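Local coordinates for protein CDA peptide synthetase I (Streptomyces coelicolor, PDB 5DU9) that is a nonribosomal peptide synthetase, represented here by a condensation domain, a two-lobed fold related to the CoA-dependent acyltransferases, at residues T263-A277 / F325-S337. The protein carries 1 engineered substitution. Sequence-based numbering, arbitrary orientation.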
ATOM      1  N   THR A 263      24.827   4.894  -8.470  1.00 13.81           N
ATOM      2  CA  THR A 263      24.331   4.099  -9.588  1.00 14.29           C
ATOM      3  C   THR A 263      23.502   4.944 -10.546  1.00 16.85           C
ATOM      4  O   THR A 263      23.296   4.563 -11.699  1.00 15.80           O
ATOM      5  CB  THR A 263      23.478   2.910  -9.109  1.00 15.80           C
ATOM      6  OG1 THR A 263      22.328   3.379  -8.389  1.00 14.18           O
ATOM      7  CG2 THR A 263      24.297   1.990  -8.206  1.00 15.12           C
ATOM      8  N   GLY A 264      23.036   6.090 -10.064  1.00 13.38           N
ATOM      9  CA  GLY A 264      22.163   6.944 -10.846  1.00 13.35           C
ATOM     10  C   GLY A 264      20.730   6.462 -10.869  1.00 12.57           C
ATOM     11  O   GLY A 264      19.915   6.980 -11.627  1.00 15.30           O
ATOM     12  N   ALA A 265      20.425   5.457 -10.050  1.00 13.24           N
ATOM     13  CA  ALA A 265      19.074   4.915  -9.954  1.00 11.42           C
ATOM     14  C   ALA A 265      18.345   5.483  -8.748  1.00 12.69           C
ATOM     15  O   ALA A 265      18.949   5.742  -7.710  1.00 13.92           O
ATOM     16  CB  ALA A 265      19.119   3.393  -9.870  1.00 12.93           C
ATOM     17  N   HIS A 266      17.037   5.661  -8.878  1.00 13.25           N
ATOM     18  CA  HIS A 266      16.219   6.092  -7.752  1.00 13.79           C
ATOM     19  C   HIS A 266      16.317   5.052  -6.636  1.00 11.40           C
ATOM     20  O   HIS A 266      16.433   3.859  -6.907  1.00 12.60           O
ATOM     21  CB  HIS A 266      14.775   6.298  -8.204  1.00 12.86           C
ATOM     22  CG  HIS A 266      13.863   6.771  -7.119  1.00 13.14           C
ATOM     23  ND1 HIS A 266      12.957   5.940  -6.491  1.00 16.59           N
ATOM     24  CD2 HIS A 266      13.712   7.990  -6.550  1.00 12.51           C
ATOM     25  CE1 HIS A 266      12.291   6.627  -5.582  1.00 15.79           C
ATOM     26  NE2 HIS A 266      12.728   7.875  -5.597  1.00 15.43           N
ATOM     27  N   TRP A 267      16.285   5.491  -5.383  1.00 12.46           N
ATOM     28  CA  TRP A 267      16.594   4.579  -4.285  1.00 10.05           C
ATOM     29  C   TRP A 267      15.614   3.412  -4.178  1.00 11.72           C
ATOM     30  O   TRP A 267      15.976   2.357  -3.679  1.00 13.43           O
ATOM     31  CB  TRP A 267      16.640   5.330  -2.958  1.00 10.31           C
ATOM     32  CG  TRP A 267      15.305   5.748  -2.442  1.00 10.11           C
ATOM     33  CD1 TRP A 267      14.569   6.827  -2.845  1.00 16.59           C
ATOM     34  CD2 TRP A 267      14.544   5.102  -1.418  1.00 11.05           C
ATOM     35  NE1 TRP A 267      13.394   6.887  -2.135  1.00 15.31           N
ATOM     36  CE2 TRP A 267      13.355   5.838  -1.253  1.00 12.27           C
ATOM     37  CE3 TRP A 267      14.754   3.970  -0.623  1.00 11.51           C
ATOM     38  CZ2 TRP A 267      12.381   5.483  -0.325  1.00 13.73           C
ATOM     39  CZ3 TRP A 267      13.785   3.617   0.296  1.00 11.84           C
ATOM     40  CH2 TRP A 267      12.611   4.372   0.435  1.00 15.20           C
ATOM     41  N   ALA A 268      14.383   3.581  -4.652  1.00 11.69           N
ATOM     42  CA  ALA A 268      13.421   2.472  -4.622  1.00 12.06           C
ATOM     43  C   ALA A 268      13.895   1.337  -5.528  1.00 14.05           C
ATOM     44  O   ALA A 268      13.665   0.159  -5.241  1.00 12.28           O
ATOM     45  CB  ALA A 268      12.033   2.949  -5.041  1.00 13.16           C
ATOM     46  N   ARG A 269      14.563   1.693  -6.622  1.00 12.19           N
ATOM     47  CA  ARG A 269      15.136   0.692  -7.524  1.00 12.38           C
ATOM     48  C   ARG A 269      16.274  -0.056  -6.833  1.00 11.49           C
ATOM     49  O   ARG A 269      16.466  -1.255  -7.046  1.00 14.36           O
ATOM     50  CB  ARG A 269      15.647   1.338  -8.816  1.00 13.16           C
ATOM     51  CG  ARG A 269      14.575   2.062  -9.625  1.00 16.13           C
ATOM     52  CD  ARG A 269      13.569   1.082 -10.202  1.00 17.30           C
ATOM     53  NE  ARG A 269      12.511   1.751 -10.960  1.00 14.51           N
ATOM     54  CZ  ARG A 269      12.586   2.071 -12.248  1.00 14.53           C
ATOM     55  NH1 ARG A 269      13.684   1.818 -12.948  1.00 18.02           N
ATOM     56  NH2 ARG A 269      11.560   2.675 -12.834  1.00 13.92           N
ATOM     57  N   VAL A 270      17.036   0.660  -6.013  1.00 12.47           N
ATOM     58  CA  VAL A 270      18.111   0.045  -5.241  1.00 11.27           C
ATOM     59  C   VAL A 270      17.520  -0.977  -4.272  1.00 11.49           C
ATOM     60  O   VAL A 270      18.058  -2.068  -4.094  1.00 13.70           O
ATOM     61  CB  VAL A 270      18.933   1.103  -4.469  1.00 12.59           C
ATOM     62  CG1 VAL A 270      19.970   0.444  -3.558  1.00 13.56           C
ATOM     63  CG2 VAL A 270      19.614   2.056  -5.445  1.00 14.31           C
ATOM     64  N   VAL A 271      16.404  -0.629  -3.645  1.00 11.76           N
ATOM     65  CA  VAL A 271      15.750  -1.552  -2.722  1.00 11.01           C
ATOM     66  C   VAL A 271      15.235  -2.791  -3.454  1.00 12.27           C
ATOM     67  O   VAL A 271      15.423  -3.914  -2.989  1.00 13.23           O
ATOM     68  CB  VAL A 271      14.595  -0.853  -1.976  1.00 12.07           C
ATOM     69  CG1 VAL A 271      13.792  -1.841  -1.140  1.00 11.89           C
ATOM     70  CG2 VAL A 271      15.147   0.246  -1.090  1.00 13.80           C
ATOM     71  N   ILE A 272      14.579  -2.590  -4.592  1.00 13.13           N
ATOM     72  CA  ILE A 272      14.083  -3.715  -5.374  1.00 12.65           C
ATOM     73  C   ILE A 272      15.245  -4.626  -5.774  1.00 10.75           C
ATOM     74  O   ILE A 272      15.155  -5.849  -5.653  1.00 12.01           O
ATOM     75  CB  ILE A 272      13.316  -3.228  -6.625  1.00 11.21           C
ATOM     76  CG1 ILE A 272      12.009  -2.566  -6.200  1.00 11.92           C
ATOM     77  CG2 ILE A 272      13.005  -4.384  -7.562  1.00 13.24           C
ATOM     78  CD1 ILE A 272      11.342  -1.741  -7.294  1.00 15.94           C
ATOM     79  N   ALA A 273      16.340  -4.033  -6.239  1.00 12.54           N
ATOM     80  CA  ALA A 273      17.531  -4.811  -6.577  1.00 11.67           C
ATOM     81  C   ALA A 273      18.048  -5.575  -5.359  1.00 11.90           C
ATOM     82  O   ALA A 273      18.499  -6.717  -5.474  1.00 12.57           O
ATOM     83  CB  ALA A 273      18.618  -3.903  -7.137  1.00 12.22           C
ATOM     84  N   GLY A 274      17.973  -4.946  -4.190  1.00 12.74           N
ATOM     85  CA  GLY A 274      18.381  -5.583  -2.952  1.00 13.66           C
ATOM     86  C   GLY A 274      17.547  -6.808  -2.624  1.00 13.44           C
ATOM     87  O   GLY A 274      18.081  -7.831  -2.205  1.00 14.59           O
ATOM     88  N   VAL A 275      16.234  -6.707  -2.806  1.00 12.12           N
ATOM     89  CA  VAL A 275      15.364  -7.857  -2.596  1.00 12.48           C
ATOM     90  C   VAL A 275      15.702  -8.957  -3.604  1.00 13.33           C
ATOM     91  O   VAL A 275      15.802 -10.122  -3.241  1.00 14.21           O
ATOM     92  CB  VAL A 275      13.869  -7.477  -2.705  1.00 12.15           C
ATOM     93  CG1 VAL A 275      12.991  -8.710  -2.542  1.00 13.76           C
ATOM     94  CG2 VAL A 275      13.505  -6.443  -1.656  1.00 14.03           C
ATOM     95  N   ALA A 276      15.891  -8.586  -4.867  1.00 13.75           N
ATOM     96  CA  ALA A 276      16.242  -9.561  -5.895  1.00 13.90           C
ATOM     97  C   ALA A 276      17.543 -10.280  -5.550  1.00 14.36           C
ATOM     98  O   ALA A 276      17.640 -11.498  -5.668  1.00 15.52           O
ATOM     99  CB  ALA A 276      16.357  -8.883  -7.252  1.00 13.57           C
ATOM    100  N   ALA A 277      18.543  -9.514  -5.125  1.00 14.17           N
ATOM    101  CA  ALA A 277      19.833 -10.073  -4.742  1.00 15.01           C
ATOM    102  C   ALA A 277      19.701 -10.980  -3.523  1.00 15.77           C
ATOM    103  O   ALA A 277      20.330 -12.035  -3.449  1.00 16.72           O
ATOM    104  CB  ALA A 277      20.826  -8.953  -4.463  1.00 14.70           C
ATOM    105  N   PHE A 325      26.375  -5.762  -7.659  1.00 16.02           N
ATOM    106  CA  PHE A 325      25.096  -5.232  -7.220  1.00 14.99           C
ATOM    107  C   PHE A 325      24.650  -4.130  -8.179  1.00 14.45           C
ATOM    108  O   PHE A 325      23.475  -4.028  -8.513  1.00 13.83           O
ATOM    109  CB  PHE A 325      25.167  -4.706  -5.785  1.00 14.75           C
ATOM    110  CG  PHE A 325      23.852  -4.177  -5.274  1.00 13.84           C
ATOM    111  CD1 PHE A 325      22.717  -4.971  -5.294  1.00 13.55           C
ATOM    112  CD2 PHE A 325      23.754  -2.894  -4.775  1.00 13.40           C
ATOM    113  CE1 PHE A 325      21.508  -4.492  -4.831  1.00 12.81           C
ATOM    114  CE2 PHE A 325      22.548  -2.403  -4.315  1.00 16.14           C
ATOM    115  CZ  PHE A 325      21.422  -3.206  -4.339  1.00 14.05           C
ATOM    116  N   ALA A 326      25.596  -3.323  -8.645  1.00 14.81           N
ATOM    117  CA  ALA A 326      25.276  -2.280  -9.620  1.00 14.52           C
ATOM    118  C   ALA A 326      24.679  -2.881 -10.888  1.00 14.64           C
ATOM    119  O   ALA A 326      23.790  -2.293 -11.504  1.00 15.05           O
ATOM    120  CB  ALA A 326      26.516  -1.461  -9.961  1.00 16.05           C
ATOM    121  N   ARG A 327      25.158  -4.056 -11.276  1.00 15.37           N
ATOM    122  CA  ARG A 327      24.618  -4.722 -12.455  1.00 15.68           C
ATOM    123  C   ARG A 327      23.186  -5.184 -12.213  1.00 15.38           C
ATOM    124  O   ARG A 327      22.353  -5.137 -13.115  1.00 15.82           O
ATOM    125  CB  ARG A 327      25.482  -5.914 -12.863  1.00 16.80           C
ATOM    126  CG  ARG A 327      24.998  -6.618 -14.129  1.00 17.35           C
ATOM    127  CD  ARG A 327      25.136  -5.720 -15.357  1.00 21.85           C
ATOM    128  NE  ARG A 327      24.682  -6.372 -16.582  1.00 28.67           N
ATOM    129  CZ  ARG A 327      23.419  -6.394 -17.002  1.00 35.91           C
ATOM    130  NH1 ARG A 327      22.461  -5.806 -16.294  1.00 27.63           N
ATOM    131  NH2 ARG A 327      23.110  -7.013 -18.132  1.00 36.20           N
ATOM    132  N   VAL A 328      22.893  -5.638 -10.999  1.00 14.68           N
ATOM    133  CA  VAL A 328      21.530  -6.046 -10.674  1.00 14.12           C
ATOM    134  C   VAL A 328      20.599  -4.837 -10.695  1.00 13.22           C
ATOM    135  O   VAL A 328      19.455  -4.942 -11.134  1.00 14.72           O
ATOM    136  CB  VAL A 328      21.459  -6.745  -9.303  1.00 14.11           C
ATOM    137  CG1 VAL A 328      20.021  -7.123  -8.962  1.00 16.13           C
ATOM    138  CG2 VAL A 328      22.336  -7.992  -9.310  1.00 15.16           C
ATOM    139  N   VAL A 329      21.087  -3.691 -10.223  1.00 12.91           N
ATOM    140  CA  VAL A 329      20.309  -2.457 -10.295  1.00 12.25           C
ATOM    141  C   VAL A 329      19.980  -2.141 -11.762  1.00 12.80           C
ATOM    142  O   VAL A 329      18.862  -1.751 -12.083  1.00 14.56           O
ATOM    143  CB  VAL A 329      21.056  -1.272  -9.631  1.00 12.17           C
ATOM    144  CG1 VAL A 329      20.344   0.056  -9.902  1.00 15.04           C
ATOM    145  CG2 VAL A 329      21.182  -1.497  -8.128  1.00 16.70           C
ATOM    146  N   GLU A 330      20.945  -2.333 -12.655  1.00 13.19           N
ATOM    147  CA  GLU A 330      20.701  -2.114 -14.084  1.00 13.58           C
ATOM    148  C   GLU A 330      19.656  -3.090 -14.626  1.00 17.51           C
ATOM    149  O   GLU A 330      18.805  -2.721 -15.439  1.00 16.76           O
ATOM    150  CB  GLU A 330      22.001  -2.246 -14.875  1.00 16.98           C
ATOM    151  CG  GLU A 330      22.995  -1.132 -14.612  1.00 22.57           C
ATOM    152  CD  GLU A 330      24.342  -1.379 -15.267  1.00 46.67           C
ATOM    153  OE1 GLU A 330      24.475  -2.371 -16.014  1.00 39.37           O
ATOM    154  OE2 GLU A 330      25.272  -0.578 -15.032  1.00 51.97           O
ATOM    155  N   THR A 331      19.731  -4.339 -14.178  1.00 13.88           N
ATOM    156  CA  THR A 331      18.774  -5.360 -14.586  1.00 14.09           C
ATOM    157  C   THR A 331      17.370  -4.959 -14.144  1.00 13.26           C
ATOM    158  O   THR A 331      16.404  -5.092 -14.898  1.00 15.68           O
ATOM    159  CB  THR A 331      19.158  -6.733 -14.002  1.00 14.59           C
ATOM    160  OG1 THR A 331      20.429  -7.118 -14.532  1.00 15.51           O
ATOM    161  CG2 THR A 331      18.122  -7.801 -14.350  1.00 18.74           C
ATOM    162  N   VAL A 332      17.268  -4.452 -12.923  1.00 12.56           N
ATOM    163  CA  VAL A 332      15.991  -3.978 -12.395  1.00 11.85           C
ATOM    164  C   VAL A 332      15.465  -2.813 -13.229  1.00 14.36           C
ATOM    165  O   VAL A 332      14.289  -2.769 -13.577  1.00 14.79           O
ATOM    166  CB  VAL A 332      16.128  -3.549 -10.917  1.00 11.30           C
ATOM    167  CG1 VAL A 332      14.923  -2.734 -10.449  1.00 11.77           C
ATOM    168  CG2 VAL A 332      16.310  -4.771 -10.034  1.00 11.96           C
ATOM    169  N   SER A 333      16.344  -1.872 -13.552  1.00 12.98           N
ATOM    170  CA  SER A 333      15.953  -0.713 -14.346  1.00 16.62           C
ATOM    171  C   SER A 333      15.419  -1.118 -15.724  1.00 14.78           C
ATOM    172  O   SER A 333      14.424  -0.561 -16.194  1.00 17.76           O
ATOM    173  CB  SER A 333      17.136   0.245 -14.501  1.00 25.61           C
ATOM    174  OG  SER A 333      17.440   0.880 -13.271  1.00 52.15           O
ATOM    175  N   GLU A 334      16.073  -2.086 -16.362  1.00 15.45           N
ATOM    176  CA  GLU A 334      15.654  -2.559 -17.681  1.00 15.23           C
ATOM    177  C   GLU A 334      14.286  -3.230 -17.610  1.00 19.38           C
ATOM    178  O   GLU A 334      13.414  -2.984 -18.448  1.00 18.31           O
ATOM    179  CB  GLU A 334      16.685  -3.528 -18.259  1.00 20.19           C
ATOM    180  CG  GLU A 334      16.298  -4.103 -19.612  1.00 26.99           C
ATOM    181  CD  GLU A 334      17.423  -4.887 -20.264  1.00 50.82           C
ATOM    182  OE1 GLU A 334      17.156  -5.597 -21.257  1.00 59.31           O
ATOM    183  OE2 GLU A 334      18.574  -4.796 -19.787  1.00 59.34           O
ATOM    184  N   ALA A 335      14.094  -4.073 -16.600  1.00 14.20           N
ATOM    185  CA  ALA A 335      12.831  -4.774 -16.433  1.00 16.08           C
ATOM    186  C   ALA A 335      11.705  -3.806 -16.079  1.00 16.35           C
ATOM    187  O   ALA A 335      10.587  -3.948 -16.571  1.00 16.71           O
ATOM    188  CB  ALA A 335      12.962  -5.849 -15.365  1.00 16.41           C
ATOM    189  N   MET A 336      11.996  -2.833 -15.219  1.00 12.98           N
ATOM    190  CA  MET A 336      10.989  -1.853 -14.815  1.00 13.13           C
ATOM    191  C   MET A 336      10.561  -0.981 -15.992  1.00 13.20           C
ATOM    192  O   MET A 336       9.403  -0.579 -16.086  1.00 14.59           O
ATOM    193  CB  MET A 336      11.511  -0.975 -13.680  1.00 14.51           C
ATOM    194  CG  MET A 336      11.447  -1.636 -12.317  1.00 14.48           C
ATOM    195  SD  MET A 336       9.756  -1.907 -11.740  1.00 15.32           S
ATOM    196  CE  MET A 336       9.200  -0.231 -11.456  1.00 19.55           C
ATOM    197  N   SER A 337      11.487  -0.686 -16.895  1.00 16.26           N
ATOM    198  CA  SER A 337      11.133   0.099 -18.076  1.00 14.41           C
ATOM    199  C   SER A 337      10.011  -0.591 -18.847  1.00 16.20           C
ATOM    200  O   SER A 337       9.052   0.055 -19.277  1.00 18.16           O
ATOM    201  CB  SER A 337      12.351   0.313 -18.972  1.00 22.95           C
ATOM    202  OG  SER A 337      13.295   1.160 -18.338  1.00 30.70           O
TER
HETATM  203  O   HOH W   1      14.185   2.261 -15.773  1.00 29.46           O
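The methyl of Ala273 sits as a knob among Phe325, Val328, Val329 and Val332, and illustrates how a small residue can sit where two helices approach closely. Here Ala273 CA and Val329 CA are 5.2 Å apart, the nearest CA pair of the two segments. Each of the three valines turns one methyl to the alanine: CG2 of Val329 and Val332 and CG1 of Val328, with Val329 CG2 3.7 Å from Ala273 CB. The second methyls of two of them look elsewhere, Val329 CG1 lying 3.6 Å from Ala265 CB and Val332 CG1 packing on Ile272 CG2. Phe325 closes the hole from its end of the helix. Its CG is anti to the backbone N (chi1 -179°), and the ring reaches the other helix with its rim: Ala273 C and Gly274 N lie at the edge of the ring, near its plane, with CE1 of Phe325 3.6 Å from Gly274 N; Val329 CG2 lies off-centre over one ring face.

The axes of the two segments approach to 8.7 Å, with 110° between their N-to-C directions, joining helices 267-283 and 325-341 in the C-terminal lobe of the two-lobed condensation fold. Strand 311-318 adds Leu315 beside Ile272 and Met336, while Leu435 of helix 418-437 touches Phe325.

Farther along, apolar packing gives way to a flat cation laid over the aliphatic part of a methionine. The bend of Arg269 at chi2 (-68°) brings its guanidinium across Met336, whose CB lies over the centre of one face, 3.5 Å from Arg269 CZ; CG touches NE and CZ, and the folded methionine carries CE back to NE and NH2. No direct hydrogen bond links the helices, but a water in the guanidinium plane accepts from Arg269 NH1 at 2.9 Å and donates to Ser333 O.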